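Local coordinates for SeviL (PDB 6LF2), which binds the glycans of GM1b and asialo-GM1 as an R-type lectin from a marine mussel, at residues G54-Y67 with M74-L86. Sequence-based numbering, arbitrary orientation.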
ATOM      1  N   GLY B  54     -12.137 -20.357  -5.978  1.00 17.42           N
ATOM      2  CA  GLY B  54     -12.546 -18.972  -5.936  1.00 15.52           C
ATOM      3  C   GLY B  54     -12.465 -18.294  -4.586  1.00 19.71           C
ATOM      4  O   GLY B  54     -12.824 -17.113  -4.485  1.00 22.85           O
ATOM      5  N   TYR B  55     -12.010 -18.984  -3.542  1.00 15.14           N
ATOM      6  CA  TYR B  55     -11.965 -18.408  -2.207  1.00 14.36           C
ATOM      7  C   TYR B  55     -10.547 -18.433  -1.655  1.00 13.66           C
ATOM      8  O   TYR B  55      -9.748 -19.328  -1.962  1.00 14.17           O
ATOM      9  CB  TYR B  55     -12.905 -19.141  -1.232  1.00 13.51           C
ATOM     10  CG  TYR B  55     -14.353 -18.910  -1.568  1.00 17.34           C
ATOM     11  CD1 TYR B  55     -15.015 -17.776  -1.117  1.00 15.25           C
ATOM     12  CD2 TYR B  55     -15.047 -19.801  -2.370  1.00 18.19           C
ATOM     13  CE1 TYR B  55     -16.334 -17.536  -1.447  1.00 19.67           C
ATOM     14  CE2 TYR B  55     -16.373 -19.574  -2.702  1.00 16.35           C
ATOM     15  CZ  TYR B  55     -17.008 -18.439  -2.231  1.00 20.82           C
ATOM     16  OH  TYR B  55     -18.327 -18.199  -2.551  1.00 24.10           O
ATOM     17  N   TYR B  56     -10.267 -17.443  -0.813  1.00 14.04           N
ATOM     18  CA  TYR B  56      -8.939 -17.188  -0.277  1.00 14.15           C
ATOM     19  C   TYR B  56      -9.022 -17.069   1.239  1.00 10.44           C
ATOM     20  O   TYR B  56     -10.075 -16.749   1.795  1.00 13.15           O
ATOM     21  CB  TYR B  56      -8.330 -15.896  -0.923  1.00 14.56           C
ATOM     22  CG  TYR B  56      -8.046 -16.091  -2.393  1.00 14.67           C
ATOM     23  CD1 TYR B  56      -6.836 -16.626  -2.816  1.00 16.01           C
ATOM     24  CD2 TYR B  56      -9.006 -15.803  -3.358  1.00 20.24           C
ATOM     25  CE1 TYR B  56      -6.573 -16.848  -4.155  1.00 20.40           C
ATOM     26  CE2 TYR B  56      -8.749 -16.021  -4.714  1.00 21.86           C
ATOM     27  CZ  TYR B  56      -7.529 -16.547  -5.104  1.00 22.15           C
ATOM     28  OH  TYR B  56      -7.243 -16.778  -6.439  1.00 21.72           O
ATOM     29  N   THR B  57      -7.913 -17.364   1.919  1.00 12.16           N
ATOM     30  CA  THR B  57      -7.808 -17.054   3.338  1.00  9.92           C
ATOM     31  C   THR B  57      -6.719 -16.002   3.555  1.00 13.67           C
ATOM     32  O   THR B  57      -5.844 -15.783   2.705  1.00 13.58           O
ATOM     33  CB  THR B  57      -7.531 -18.310   4.181  1.00 16.43           C
ATOM     34  OG1 THR B  57      -6.377 -18.995   3.682  1.00 14.66           O
ATOM     35  CG2 THR B  57      -8.728 -19.263   4.134  1.00 16.88           C
ATOM     36  N   ILE B  58      -6.808 -15.339   4.706  1.00 11.54           N
ATOM     37  CA  ILE B  58      -5.978 -14.189   5.073  1.00 12.70           C
ATOM     38  C   ILE B  58      -5.389 -14.473   6.455  1.00 14.53           C
ATOM     39  O   ILE B  58      -6.116 -14.465   7.457  1.00 14.02           O
ATOM     40  CB  ILE B  58      -6.794 -12.888   5.073  1.00 14.44           C
ATOM     41  CG1 ILE B  58      -7.358 -12.630   3.673  1.00 19.84           C
ATOM     42  CG2 ILE B  58      -5.938 -11.708   5.541  1.00 11.63           C
ATOM     43  CD1 ILE B  58      -8.381 -11.496   3.606  1.00 18.16           C
ATOM     44  N   GLY B  59      -4.081 -14.722   6.516  1.00 13.04           N
ATOM     45  CA  GLY B  59      -3.458 -15.268   7.709  1.00 11.96           C
ATOM     46  C   GLY B  59      -2.392 -14.377   8.317  1.00 13.07           C
ATOM     47  O   GLY B  59      -1.691 -13.650   7.613  1.00 11.98           O
ATOM     48  N   ARG B  60      -2.273 -14.453   9.641  1.00 11.20           N
ATOM     49  CA  ARG B  60      -1.149 -13.890  10.383  1.00 13.39           C
ATOM     50  C   ARG B  60      -0.952 -14.717  11.646  1.00 15.23           C
ATOM     51  O   ARG B  60      -1.928 -15.144  12.263  1.00 14.17           O
ATOM     52  CB  ARG B  60      -1.375 -12.419  10.766  1.00 15.20           C
ATOM     53  CG  ARG B  60      -0.753 -11.420   9.808  1.00 13.96           C
ATOM     54  CD  ARG B  60      -0.701 -10.023  10.412  1.00 11.83           C
ATOM     55  NE  ARG B  60       0.036  -9.949  11.677  1.00 12.77           N
ATOM     56  CZ  ARG B  60       1.360 -10.042  11.795  1.00 13.11           C
ATOM     57  NH1 ARG B  60       2.121 -10.240  10.730  1.00 13.99           N
ATOM     58  NH2 ARG B  60       1.916  -9.959  12.995  1.00 13.29           N
ATOM     59  N   GLU B  61       0.310 -14.936  12.025  1.00 16.33           N
ATOM     60  CA  GLU B  61       0.633 -15.588  13.295  1.00 17.70           C
ATOM     61  C   GLU B  61      -0.061 -16.944  13.424  1.00 15.70           C
ATOM     62  O   GLU B  61      -0.571 -17.294  14.488  1.00 16.86           O
ATOM     63  CB  GLU B  61       0.276 -14.690  14.481  1.00 18.58           C
ATOM     64  CG  GLU B  61       1.104 -13.411  14.588  1.00 19.29           C
ATOM     65  CD  GLU B  61       2.432 -13.632  15.311  1.00 29.25           C
ATOM     66  OE1 GLU B  61       2.858 -14.801  15.436  1.00 26.35           O
ATOM     67  OE2 GLU B  61       3.049 -12.640  15.760  1.00 26.04           O
ATOM     68  N   SER B  62      -0.082 -17.706  12.332  1.00 15.01           N
ATOM     69  CA  SER B  62      -0.673 -19.040  12.262  1.00 15.32           C
ATOM     70  C   SER B  62      -2.177 -19.037  12.494  1.00 17.69           C
ATOM     71  O   SER B  62      -2.761 -20.110  12.730  1.00 18.23           O
ATOM     72  CB  SER B  62      -0.002 -20.000  13.252  1.00 18.27           C
ATOM     73  OG  SER B  62       1.364 -20.199  12.919  1.00 24.46           O
ATOM     74  N   LYS B  63      -2.823 -17.873  12.428  1.00 15.18           N
ATOM     75  CA  LYS B  63      -4.270 -17.758  12.543  1.00 15.38           C
ATOM     76  C   LYS B  63      -4.854 -17.219  11.239  1.00 14.51           C
ATOM     77  O   LYS B  63      -4.132 -16.825  10.321  1.00 13.11           O
ATOM     78  CB  LYS B  63      -4.672 -16.850  13.713  1.00 11.86           C
ATOM     79  CG  LYS B  63      -4.044 -17.192  15.059  1.00 16.85           C
ATOM     80  CD  LYS B  63      -4.600 -16.276  16.135  1.00 15.87           C
ATOM     81  CE  LYS B  63      -3.797 -16.327  17.424  1.00 22.33           C
ATOM     82  NZ  LYS B  63      -3.919 -17.631  18.134  1.00 31.10           N
ATOM     83  N   PHE B  64      -6.185 -17.183  11.178  1.00 13.95           N
ATOM     84  CA  PHE B  64      -6.894 -16.843   9.952  1.00 13.99           C
ATOM     85  C   PHE B  64      -7.957 -15.795  10.229  1.00 11.57           C
ATOM     86  O   PHE B  64      -8.678 -15.882  11.220  1.00 12.69           O
ATOM     87  CB  PHE B  64      -7.542 -18.077   9.337  1.00 12.60           C
ATOM     88  CG  PHE B  64      -6.582 -19.203   9.098  1.00 15.90           C
ATOM     89  CD1 PHE B  64      -5.924 -19.326   7.884  1.00 19.29           C
ATOM     90  CD2 PHE B  64      -6.343 -20.147  10.090  1.00 18.25           C
ATOM     91  CE1 PHE B  64      -5.034 -20.370   7.663  1.00 21.90           C
ATOM     92  CE2 PHE B  64      -5.459 -21.187   9.877  1.00 16.16           C
ATOM     93  CZ  PHE B  64      -4.801 -21.299   8.665  1.00 19.08           C
ATOM     94  N   LEU B  65      -8.060 -14.809   9.337  1.00 13.86           N
ATOM     95  CA  LEU B  65      -9.103 -13.797   9.464  1.00 12.00           C
ATOM     96  C   LEU B  65     -10.489 -14.403   9.251  1.00  9.72           C
ATOM     97  O   LEU B  65     -10.751 -15.062   8.239  1.00 14.44           O
ATOM     98  CB  LEU B  65      -8.873 -12.674   8.457  1.00 10.30           C
ATOM     99  CG  LEU B  65      -9.727 -11.421   8.680  1.00 13.55           C
ATOM    100  CD1 LEU B  65      -9.328 -10.718   9.937  1.00 12.49           C
ATOM    101  CD2 LEU B  65      -9.623 -10.466   7.482  1.00 16.30           C
ATOM    102  N   GLN B  66     -11.385 -14.146  10.190  1.00 11.19           N
ATOM    103  CA  GLN B  66     -12.671 -14.818  10.256  1.00 13.25           C
ATOM    104  C   GLN B  66     -13.770 -13.804  10.522  1.00 13.22           C
ATOM    105  O   GLN B  66     -13.566 -12.826  11.240  1.00 12.47           O
ATOM    106  CB  GLN B  66     -12.669 -15.872  11.374  1.00 11.60           C
ATOM    107  CG  GLN B  66     -13.966 -16.653  11.537  1.00 15.87           C
ATOM    108  CD  GLN B  66     -13.921 -17.573  12.743  1.00 21.40           C
ATOM    109  OE1 GLN B  66     -13.354 -17.221  13.785  1.00 17.31           O
ATOM    110  NE2 GLN B  66     -14.504 -18.763  12.608  1.00 27.22           N
ATOM    111  N   TYR B  67     -14.950 -14.049   9.953  1.00 11.46           N
ATOM    112  CA  TYR B  67     -16.157 -13.351  10.379  1.00 12.67           C
ATOM    113  C   TYR B  67     -17.162 -14.388  10.852  1.00 13.30           C
ATOM    114  O   TYR B  67     -17.472 -15.323  10.111  1.00 13.10           O
ATOM    115  CB  TYR B  67     -16.751 -12.515   9.248  1.00 13.62           C
ATOM    116  CG  TYR B  67     -17.929 -11.689   9.701  1.00 13.79           C
ATOM    117  CD1 TYR B  67     -17.810 -10.832  10.775  1.00 14.24           C
ATOM    118  CD2 TYR B  67     -19.153 -11.767   9.052  1.00 17.74           C
ATOM    119  CE1 TYR B  67     -18.867 -10.068  11.202  1.00 15.67           C
ATOM    120  CE2 TYR B  67     -20.222 -11.005   9.468  1.00 15.74           C
ATOM    121  CZ  TYR B  67     -20.072 -10.160  10.541  1.00 15.87           C
ATOM    122  OH  TYR B  67     -21.131  -9.395  10.959  1.00 26.05           O
ATOM    123  N   MET B  74      -9.616 -13.329  14.663  1.00 12.62           N
ATOM    124  CA  MET B  74      -8.649 -14.293  14.155  1.00 14.40           C
ATOM    125  C   MET B  74      -8.994 -15.680  14.691  1.00 10.92           C
ATOM    126  O   MET B  74      -9.231 -15.842  15.893  1.00 19.71           O
ATOM    127  CB  MET B  74      -7.222 -13.899  14.550  1.00 12.26           C
ATOM    128  CG  MET B  74      -6.781 -12.529  13.997  1.00 14.17           C
ATOM    129  SD  MET B  74      -6.660 -12.500  12.200  1.00 15.15           S
ATOM    130  CE  MET B  74      -5.417 -13.764  11.912  1.00 14.86           C
ATOM    131  N   SER B  75      -9.029 -16.665  13.795  1.00 14.70           N
ATOM    132  CA  SER B  75      -9.338 -18.051  14.126  1.00 13.84           C
ATOM    133  C   SER B  75      -8.067 -18.892  14.139  1.00 14.80           C
ATOM    134  O   SER B  75      -7.226 -18.773  13.242  1.00 12.52           O
ATOM    135  CB  SER B  75     -10.330 -18.635  13.112  1.00 15.69           C
ATOM    136  OG  SER B  75     -10.553 -20.023  13.340  1.00 12.73           O
ATOM    137  N   ASP B  76      -7.936 -19.772  15.142  1.00 14.84           N
ATOM    138  CA  ASP B  76      -6.807 -20.696  15.161  1.00 17.99           C
ATOM    139  C   ASP B  76      -6.900 -21.751  14.064  1.00 14.84           C
ATOM    140  O   ASP B  76      -5.867 -22.303  13.664  1.00 19.26           O
ATOM    141  CB  ASP B  76      -6.709 -21.377  16.529  1.00 20.64           C
ATOM    142  CG  ASP B  76      -6.465 -20.392  17.649  1.00 27.97           C
ATOM    143  OD1 ASP B  76      -5.704 -19.427  17.423  1.00 32.04           O
ATOM    144  OD2 ASP B  76      -7.029 -20.576  18.750  1.00 34.37           O
ATOM    145  N   ILE B  77      -8.101 -22.024  13.555  1.00 17.04           N
ATOM    146  CA  ILE B  77      -8.345 -23.108  12.609  1.00 17.83           C
ATOM    147  C   ILE B  77      -8.999 -22.536  11.356  1.00 18.55           C
ATOM    148  O   ILE B  77      -9.842 -21.640  11.443  1.00 18.01           O
ATOM    149  CB  ILE B  77      -9.234 -24.205  13.237  1.00 19.94           C
ATOM    150  CG1 ILE B  77      -8.512 -24.879  14.409  1.00 21.58           C
ATOM    151  CG2 ILE B  77      -9.660 -25.247  12.196  1.00 27.30           C
ATOM    152  CD1 ILE B  77      -8.847 -24.290  15.766  1.00 28.48           C
ATOM    153  N   GLU B  78      -8.605 -23.050  10.192  1.00 14.28           N
ATOM    154  CA  GLU B  78      -9.253 -22.659   8.946  1.00 14.43           C
ATOM    155  C   GLU B  78     -10.643 -23.281   8.900  1.00 20.89           C
ATOM    156  O   GLU B  78     -10.782 -24.499   8.756  1.00 26.54           O
ATOM    157  CB  GLU B  78      -8.409 -23.093   7.751  1.00 18.72           C
ATOM    158  CG  GLU B  78      -8.950 -22.625   6.407  1.00 22.15           C
ATOM    159  CD  GLU B  78      -8.182 -23.209   5.229  1.00 21.71           C
ATOM    160  OE1 GLU B  78      -7.079 -23.755   5.453  1.00 22.09           O
ATOM    161  OE2 GLU B  78      -8.689 -23.132   4.085  1.00 23.87           O
ATOM    162  N   GLN B  79     -11.673 -22.452   9.042  1.00 15.53           N
ATOM    163  CA  GLN B  79     -13.061 -22.887   8.972  1.00 16.20           C
ATOM    164  C   GLN B  79     -13.713 -22.277   7.742  1.00 14.39           C
ATOM    165  O   GLN B  79     -13.139 -21.418   7.070  1.00 13.42           O
ATOM    166  CB  GLN B  79     -13.842 -22.478  10.229  1.00 16.34           C
ATOM    167  CG  GLN B  79     -13.280 -22.977  11.562  1.00 18.73           C
ATOM    168  CD  GLN B  79     -13.497 -24.477  11.806  1.00 23.33           C
ATOM    169  OE1 GLN B  79     -14.156 -25.170  11.021  1.00 24.26           O
ATOM    170  NE2 GLN B  79     -12.942 -24.979  12.907  1.00 22.50           N
ATOM    171  N   ASP B  80     -14.949 -22.698   7.467  1.00 16.28           N
ATOM    172  CA  ASP B  80     -15.633 -22.135   6.310  1.00 14.31           C
ATOM    173  C   ASP B  80     -15.781 -20.623   6.445  1.00 15.15           C
ATOM    174  O   ASP B  80     -15.746 -19.907   5.438  1.00 13.54           O
ATOM    175  CB  ASP B  80     -16.984 -22.829   6.093  1.00 13.33           C
ATOM    176  CG  ASP B  80     -17.915 -22.744   7.297  1.00 16.15           C
ATOM    177  OD1 ASP B  80     -17.558 -22.142   8.335  1.00 15.53           O
ATOM    178  OD2 ASP B  80     -19.032 -23.303   7.191  1.00 16.67           O
ATOM    179  N   THR B  81     -15.874 -20.115   7.675  1.00 12.79           N
ATOM    180  CA  THR B  81     -16.010 -18.688   7.936  1.00 12.39           C
ATOM    181  C   THR B  81     -14.708 -17.911   7.789  1.00 14.51           C
ATOM    182  O   THR B  81     -14.703 -16.691   8.012  1.00 11.90           O
ATOM    183  CB  THR B  81     -16.548 -18.470   9.343  1.00 11.40           C
ATOM    184  OG1 THR B  81     -15.821 -19.311  10.246  1.00 16.74           O
ATOM    185  CG2 THR B  81     -18.035 -18.809   9.404  1.00 11.98           C
ATOM    186  N   THR B  82     -13.610 -18.580   7.446  1.00 13.96           N
ATOM    187  CA  THR B  82     -12.364 -17.902   7.115  1.00 13.26           C
ATOM    188  C   THR B  82     -12.174 -17.767   5.608  1.00 15.21           C
ATOM    189  O   THR B  82     -11.112 -17.314   5.159  1.00 13.39           O
ATOM    190  CB  THR B  82     -11.162 -18.638   7.726  1.00 11.02           C
ATOM    191  OG1 THR B  82     -11.011 -19.932   7.130  1.00 14.15           O
ATOM    192  CG2 THR B  82     -11.299 -18.764   9.231  1.00 12.76           C
ATOM    193  N   LEU B  83     -13.177 -18.132   4.815  1.00 12.02           N
ATOM    194  CA  LEU B  83     -13.098 -18.003   3.366  1.00 11.52           C
ATOM    195  C   LEU B  83     -13.619 -16.640   2.933  1.00 13.53           C
ATOM    196  O   LEU B  83     -14.683 -16.204   3.380  1.00 11.83           O
ATOM    197  CB  LEU B  83     -13.890 -19.106   2.658  1.00 12.86           C
ATOM    198  CG  LEU B  83     -13.432 -20.535   2.925  1.00 14.64           C
ATOM    199  CD1 LEU B  83     -14.372 -21.513   2.237  1.00 12.55           C
ATOM    200  CD2 LEU B  83     -12.025 -20.735   2.431  1.00 14.85           C
ATOM    201  N   TRP B  84     -12.859 -15.981   2.052  1.00 12.57           N
ATOM    202  CA  TRP B  84     -13.197 -14.674   1.507  1.00 10.74           C
ATOM    203  C   TRP B  84     -13.021 -14.739   0.004  1.00 10.03           C
ATOM    204  O   TRP B  84     -12.084 -15.374  -0.483  1.00 11.70           O
ATOM    205  CB  TRP B  84     -12.288 -13.567   2.074  1.00 12.61           C
ATOM    206  CG  TRP B  84     -12.258 -13.495   3.549  1.00 12.28           C
ATOM    207  CD1 TRP B  84     -11.510 -14.266   4.394  1.00 13.76           C
ATOM    208  CD2 TRP B  84     -13.015 -12.615   4.377  1.00  9.02           C
ATOM    209  NE1 TRP B  84     -11.760 -13.917   5.692  1.00 11.17           N
ATOM    210  CE2 TRP B  84     -12.677 -12.903   5.714  1.00 13.71           C
ATOM    211  CE3 TRP B  84     -13.952 -11.606   4.119  1.00 11.37           C
ATOM    212  CZ2 TRP B  84     -13.238 -12.222   6.788  1.00 10.79           C
ATOM    213  CZ3 TRP B  84     -14.497 -10.928   5.183  1.00 10.30           C
ATOM    214  CH2 TRP B  84     -14.141 -11.239   6.504  1.00 14.29           C
ATOM    215  N   SER B  85     -13.912 -14.086  -0.732  1.00 12.78           N
ATOM    216  CA  SER B  85     -13.706 -13.903  -2.157  1.00 12.30           C
ATOM    217  C   SER B  85     -13.332 -12.455  -2.436  1.00  9.66           C
ATOM    218  O   SER B  85     -13.658 -11.547  -1.663  1.00 12.10           O
ATOM    219  CB  SER B  85     -14.949 -14.293  -2.968  1.00 16.05           C
ATOM    220  OG  SER B  85     -16.085 -13.574  -2.534  1.00 15.99           O
ATOM    221  N   LEU B  86     -12.606 -12.264  -3.530  1.00 16.91           N
ATOM    222  CA  LEU B  86     -12.234 -10.930  -3.979  0.56 14.01           C
ATOM    223  C   LEU B  86     -13.253 -10.459  -5.010  1.00 14.00           C
ATOM    224  O   LEU B  86     -13.445 -11.098  -6.049  1.00 20.28           O
ATOM    225  CB  LEU B  86     -10.817 -10.924  -4.550  0.56 14.59           C
ATOM    226  CG  LEU B  86      -9.682 -10.712  -3.541  0.56 13.93           C
ATOM    227  CD1 LEU B  86      -9.637 -11.803  -2.473  0.56 13.65           C
ATOM    228  CD2 LEU B  86      -8.354 -10.638  -4.272  0.56 12.78           C
TER
HETATM  229  O   HOH W   1     -12.446 -14.648  -5.343  1.00 22.39           O
HETATM  230  O   HOH W   2      -8.989 -16.092   6.323  1.00 12.58           O
HETATM  231  O   HOH W   3     -13.315 -20.870  14.038  1.00 27.16           O
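Tyr-56 and Trp-84 face each other as an antiparallel hydrogen-bonded pair: Tyr-56 N donates to Trp-84 O (2.8 Å), and Trp-84 N returns the bond to Tyr-56 O. A separate ladder, its register shifted by one, pairs Phe-64 with Ser-75 through Ser-75 N to Phe-64 O (2.7 Å) and the reciprocal bond.

Among side-chain polar bonds, Trp-84 NE1 reaches Leu-65 O at 3.0 Å. The hydrogen bond is nearly straight (171°) and the oxygen lies in the indole plane, but the donor stands 55° out of the carbonyl plane, so it misses the lone pairs. A water that accepts from Ile-58 N also lies within hydrogen-bonding distance of Leu-65 O and Thr-82 O. Gln-66, fully extended with CG anti to N (chi1 -180°), delivers NE2 to Thr-81 OG1 at 2.8 Å, in its amide plane; a second water links that NE2 to Ser-75 OG. Lys-63 NZ and Asp-76 OD1 form a salt bridge of 2.6 Å.

Apolar packing completes the contact. Leu-65 CD2 sits over one indole face, offset toward the rim, while Tyr-67 CB meets CH2 of Trp-84 at 4.0 Å. Glu-78 CB lies over the centre of one face of the Phe-64 ring, a CH-pi contact. Met-74, bent at chi2 and chi3, folds SD against Leu-65 CD1 (3.9 Å) and CE against Lys-63.

The tight type I' turn of Arg-60 to Lys-63 joins strands 56-60 and 63-67 into a beta hairpin, to which strand 72-75 adds on the far side of 63-67. Trp-84 comes from strand 84-88, which pairs with strand 96-100 and touches strand 56-60 at a single bridge, part of the beta-trefoil fold of this R-type lectin.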